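PDB 1RV9: conserved hypothetical protein NMB0706 from Neisseria meningitidis, which is of unknown function but belongs to the multi-copper polyphenol oxidoreductase laccase (DUF152, YfiH) family and carries a possible Cys-His-Asp catalytic triad. Local coordinates for residues Q70-H82 against G107-L119. Numbering follows the deposited sequence.
Sequences QVGLPVAYLNQIH and GKVACAVMTADCL. With SO4 (sulfate ion), chain B.
Q80 grips the backbone of M114 at both ends of its amide, much as the opposite residue of an antiparallel hydrogen-bonded pair would. Its CB points toward strand 110-115, and from CG the chain runs on extended (chi2 169°), carrying the flat amide to the strand edge. There OE1 accepts from M114 N at 2.8 Å on a lone pair in the carbonyl plane, and also lies near V113 CA. NE2, on the other side of CD, donates to M114 O at 2.9 Å, with that oxygen almost in the amide plane. A second bond to OE1 comes from a water that also joins L78 N and A112 O; another water links A76 O to A112 N. These two waters bridge the backbones where 70-82 leaves the strand. Direct pairing comes earlier, where A110 N donates to P74 O and A76 N to A110 O, 3.0 Å each, in parallel register. V75 CG1 reaches A112 CB at 3.6 Å and lies over one face of the Y77 ring, offset toward its rim. M114 SD approaches that ring obliquely, 3.9 Å from Y77 CD1, a Met-aromatic contact; the bend at chi3 (-86°) lays CE against L78 O. At the far end C118 SG meets the edge of the H82 ring, whose NE2 donates to O4 of a sulfate, probably from the crystallisation liquor; H52 and R247 also bind it. The contact thus adds a short, weakly bonded parallel strand, 75-76, at the edge of a mixed sheet and brings H82 to C118, which with H135 and D100 has the geometry of a Cys-His-Asp triad, consistent with an active site.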
loop_
_atom_site.group_PDB
_atom_site.type_symbol
_atom_site.label_atom_id
_atom_site.label_comp_id
_atom_site.label_asym_id
_atom_site.label_seq_id
_atom_site.Cartn_x
_atom_site.Cartn_y
_atom_site.Cartn_z
ATOM N N GLN A 70 6.311 -13.978 -11.173
ATOM C CA GLN A 70 6.849 -12.686 -11.577
ATOM C C GLN A 70 7.931 -12.206 -10.618
ATOM O O GLN A 70 8.958 -11.679 -11.039
ATOM C CB GLN A 70 5.732 -11.641 -11.635
ATOM C CG GLN A 70 4.797 -11.770 -12.827
ATOM C CD GLN A 70 5.511 -11.545 -14.145
ATOM O OE1 GLN A 70 6.237 -10.565 -14.310
ATOM N NE2 GLN A 70 5.302 -12.449 -15.096
ATOM N N VAL A 71 7.695 -12.400 -9.326
ATOM C CA VAL A 71 8.634 -11.961 -8.299
ATOM C C VAL A 71 9.886 -12.822 -8.188
ATOM O O VAL A 71 11.003 -12.303 -8.155
ATOM C CB VAL A 71 7.944 -11.908 -6.924
ATOM C CG1 VAL A 71 8.922 -11.422 -5.860
ATOM C CG2 VAL A 71 6.731 -10.989 -6.996
ATOM N N GLY A 72 9.703 -14.138 -8.122
ATOM C CA GLY A 72 10.844 -15.030 -8.010
ATOM C C GLY A 72 11.261 -15.266 -6.571
ATOM O O GLY A 72 12.316 -15.843 -6.307
ATOM N N LEU A 73 10.432 -14.804 -5.639
ATOM C CA LEU A 73 10.682 -14.955 -4.206
ATOM C C LEU A 73 9.359 -15.161 -3.487
ATOM O O LEU A 73 8.302 -14.807 -4.009
ATOM C CB LEU A 73 11.313 -13.684 -3.618
ATOM C CG LEU A 73 12.739 -13.249 -3.937
ATOM C CD1 LEU A 73 12.965 -11.846 -3.372
ATOM C CD2 LEU A 73 13.727 -14.235 -3.333
ATOM N N PRO A 74 9.395 -15.755 -2.283
ATOM C CA PRO A 74 8.127 -15.934 -1.574
ATOM C C PRO A 74 7.632 -14.532 -1.198
ATOM O O PRO A 74 8.439 -13.632 -0.950
ATOM C CB PRO A 74 8.520 -16.776 -0.357
ATOM C CG PRO A 74 9.974 -16.435 -0.148
ATOM C CD PRO A 74 10.507 -16.392 -1.554
ATOM N N VAL A 75 6.316 -14.353 -1.177
ATOM C CA VAL A 75 5.707 -13.064 -0.866
ATOM C C VAL A 75 5.063 -13.100 0.517
ATOM O O VAL A 75 4.237 -13.968 0.803
ATOM C CB VAL A 75 4.636 -12.716 -1.920
ATOM C CG1 VAL A 75 4.024 -11.354 -1.625
ATOM C CG2 VAL A 75 5.257 -12.733 -3.312
ATOM N N ALA A 76 5.439 -12.152 1.371
ATOM C CA ALA A 76 4.910 -12.100 2.729
ATOM C C ALA A 76 3.545 -11.427 2.871
ATOM O O ALA A 76 3.440 -10.320 3.405
ATOM C CB ALA A 76 5.918 -11.424 3.657
ATOM N N TYR A 77 2.499 -12.101 2.399
ATOM C CA TYR A 77 1.145 -11.578 2.521
ATOM C C TYR A 77 0.802 -11.542 4.008
ATOM O O TYR A 77 1.110 -12.479 4.751
ATOM C CB TYR A 77 0.156 -12.483 1.781
ATOM C CG TYR A 77 0.327 -12.466 0.283
ATOM C CD1 TYR A 77 -0.054 -11.354 -0.469
ATOM C CD2 TYR A 77 0.900 -13.549 -0.384
ATOM C CE1 TYR A 77 0.133 -11.318 -1.848
ATOM C CE2 TYR A 77 1.094 -13.523 -1.765
ATOM C CZ TYR A 77 0.709 -12.405 -2.488
ATOM O OH TYR A 77 0.904 -12.362 -3.849
ATOM N N LEU A 78 0.160 -10.463 4.440
ATOM C CA LEU A 78 -0.198 -10.307 5.846
ATOM C C LEU A 78 -1.700 -10.353 6.055
ATOM O O LEU A 78 -2.477 -10.127 5.128
ATOM C CB LEU A 78 0.293 -8.952 6.369
ATOM C CG LEU A 78 1.732 -8.514 6.091
ATOM C CD1 LEU A 78 1.885 -7.049 6.488
ATOM C CD2 LEU A 78 2.712 -9.392 6.858
ATOM N N ASN A 79 -2.112 -10.659 7.280
ATOM C CA ASN A 79 -3.531 -10.618 7.587
ATOM C C ASN A 79 -3.678 -9.184 8.073
ATOM O O ASN A 79 -3.499 -8.888 9.259
ATOM C CB ASN A 79 -3.910 -11.588 8.705
ATOM C CG ASN A 79 -5.377 -11.484 9.069
ATOM O OD1 ASN A 79 -6.234 -11.403 8.189
ATOM N ND2 ASN A 79 -5.676 -11.483 10.363
ATOM N N GLN A 80 -3.971 -8.289 7.136
ATOM C CA GLN A 80 -4.108 -6.872 7.439
ATOM C C GLN A 80 -5.341 -6.593 8.278
ATOM O O GLN A 80 -6.439 -7.043 7.954
ATOM C CB GLN A 80 -4.139 -6.080 6.126
ATOM C CG GLN A 80 -2.874 -6.303 5.305
ATOM C CD GLN A 80 -2.936 -5.763 3.885
ATOM O OE1 GLN A 80 -2.000 -5.955 3.107
ATOM N NE2 GLN A 80 -4.031 -5.095 3.535
ATOM N N ILE A 81 -5.151 -5.845 9.359
ATOM C CA ILE A 81 -6.247 -5.514 10.257
ATOM C C ILE A 81 -6.322 -4.016 10.546
ATOM O O ILE A 81 -6.874 -3.599 11.565
ATOM C CB ILE A 81 -6.118 -6.282 11.590
ATOM C CG1 ILE A 81 -4.743 -6.027 12.214
ATOM C CG2 ILE A 81 -6.328 -7.767 11.351
ATOM C CD1 ILE A 81 -4.591 -6.588 13.615
ATOM N N HIS A 82 -5.769 -3.218 9.637
ATOM C CA HIS A 82 -5.770 -1.764 9.768
ATOM C C HIS A 82 -5.115 -1.278 11.055
ATOM O O HIS A 82 -5.540 -0.291 11.663
ATOM C CB HIS A 82 -7.204 -1.247 9.643
ATOM C CG HIS A 82 -7.768 -1.404 8.266
ATOM N ND1 HIS A 82 -7.646 -0.432 7.297
ATOM C CD2 HIS A 82 -8.406 -2.444 7.675
ATOM C CE1 HIS A 82 -8.183 -0.865 6.169
ATOM N NE2 HIS A 82 -8.651 -2.083 6.373
ATOM N N GLY A 107 16.678 -9.758 1.265
ATOM C CA GLY A 107 16.507 -10.084 -0.138
ATOM C C GLY A 107 16.022 -11.516 -0.291
ATOM O O GLY A 107 16.105 -12.106 -1.369
ATOM N N LYS A 108 15.497 -12.076 0.795
ATOM C CA LYS A 108 15.016 -13.454 0.784
ATOM C C LYS A 108 13.497 -13.563 0.792
ATOM O O LYS A 108 12.943 -14.653 0.922
ATOM C CB LYS A 108 15.590 -14.203 1.986
ATOM C CG LYS A 108 17.107 -14.293 1.970
ATOM C CD LYS A 108 17.627 -14.993 3.212
ATOM C CE LYS A 108 19.138 -15.132 3.161
ATOM N NZ LYS A 108 19.565 -15.940 1.986
ATOM N N VAL A 109 12.826 -12.431 0.626
ATOM C CA VAL A 109 11.372 -12.411 0.643
ATOM C C VAL A 109 10.910 -11.063 0.113
ATOM O O VAL A 109 11.656 -10.087 0.166
ATOM C CB VAL A 109 10.858 -12.601 2.098
ATOM C CG1 VAL A 109 11.413 -11.492 2.990
ATOM C CG2 VAL A 109 9.335 -12.614 2.137
ATOM N N ALA A 110 9.693 -11.015 -0.418
ATOM C CA ALA A 110 9.141 -9.762 -0.914
ATOM C C ALA A 110 8.126 -9.225 0.087
ATOM O O ALA A 110 7.307 -9.981 0.626
ATOM C CB ALA A 110 8.464 -9.982 -2.270
ATOM N N CYS A 111 8.201 -7.923 0.356
ATOM C CA CYS A 111 7.258 -7.272 1.255
ATOM C C CYS A 111 6.057 -6.936 0.392
ATOM O O CYS A 111 6.216 -6.565 -0.773
ATOM C CB CYS A 111 7.838 -5.979 1.820
ATOM S SG CYS A 111 9.309 -6.201 2.828
ATOM N N ALA A 112 4.857 -7.052 0.950
ATOM C CA ALA A 112 3.668 -6.773 0.168
ATOM C C ALA A 112 2.473 -6.347 0.994
ATOM O O ALA A 112 2.304 -6.770 2.137
ATOM C CB ALA A 112 3.295 -8.007 -0.650
ATOM N N VAL A 113 1.660 -5.480 0.404
ATOM C CA VAL A 113 0.420 -5.034 1.019
ATOM C C VAL A 113 -0.651 -5.108 -0.067
ATOM O O VAL A 113 -0.381 -4.838 -1.243
ATOM C CB VAL A 113 0.520 -3.599 1.601
ATOM C CG1 VAL A 113 1.461 -3.604 2.794
ATOM C CG2 VAL A 113 0.992 -2.624 0.546
ATOM N N MET A 114 -1.856 -5.504 0.331
ATOM C CA MET A 114 -2.983 -5.659 -0.587
ATOM C C MET A 114 -3.982 -4.532 -0.387
ATOM O O MET A 114 -4.300 -4.183 0.747
ATOM C CB MET A 114 -3.666 -7.000 -0.329
ATOM C CG MET A 114 -2.762 -8.194 -0.544
ATOM S SD MET A 114 -3.526 -9.703 0.068
ATOM C CE MET A 114 -3.051 -9.639 1.778
ATOM N N THR A 115 -4.495 -3.984 -1.485
ATOM C CA THR A 115 -5.434 -2.872 -1.397
ATOM C C THR A 115 -6.454 -2.832 -2.533
ATOM O O THR A 115 -6.316 -3.526 -3.537
ATOM C CB THR A 115 -4.680 -1.521 -1.436
ATOM O OG1 THR A 115 -4.058 -1.368 -2.717
ATOM C CG2 THR A 115 -3.602 -1.467 -0.361
ATOM N N ALA A 116 -7.467 -1.992 -2.347
ATOM C CA ALA A 116 -8.521 -1.753 -3.329
ATOM C C ALA A 116 -9.161 -0.422 -2.929
ATOM O O ALA A 116 -10.369 -0.340 -2.719
ATOM C CB ALA A 116 -9.558 -2.878 -3.309
ATOM N N ASP A 117 -8.306 0.599 -2.808
ATOM C CA ASP A 117 -8.651 1.981 -2.436
ATOM C C ASP A 117 -7.677 2.507 -1.385
ATOM O O ASP A 117 -7.196 3.636 -1.482
ATOM C CB ASP A 117 -10.072 2.115 -1.866
ATOM C CG ASP A 117 -11.144 2.228 -2.945
ATOM O OD1 ASP A 117 -10.808 2.342 -4.145
ATOM O OD2 ASP A 117 -12.336 2.206 -2.577
ATOM N N CYS A 118 -7.391 1.694 -0.372
ATOM C CA CYS A 118 -6.474 2.133 0.674
ATOM C C CYS A 118 -5.096 2.399 0.088
ATOM O O CYS A 118 -4.722 1.837 -0.938
ATOM C CB CYS A 118 -6.396 1.099 1.798
ATOM S SG CYS A 118 -7.909 1.018 2.791
ATOM N N LEU A 119 -4.332 3.253 0.754
ATOM C CA LEU A 119 -3.019 3.629 0.257
ATOM C C LEU A 119 -1.860 2.680 0.534
ATOM O O LEU A 119 -1.566 2.373 1.686
ATOM C CB LEU A 119 -2.648 5.008 0.806
ATOM C CG LEU A 119 -1.268 5.536 0.412
ATOM C CD1 LEU A 119 -1.254 5.893 -1.072
ATOM C CD2 LEU A 119 -0.932 6.755 1.265
HETATM S S SO4 B . -10.274 -4.531 3.942
HETATM O O1 SO4 B . -11.185 -5.109 4.951
HETATM O O2 SO4 B . -9.859 -5.583 2.994
HETATM O O3 SO4 B . -10.970 -3.460 3.211
HETATM O O4 SO4 B . -9.081 -3.984 4.611
HETATM O O HOH W 1 4.304 -7.831 3.675
HETATM O O HOH W 2 -0.123 -8.102 2.771
#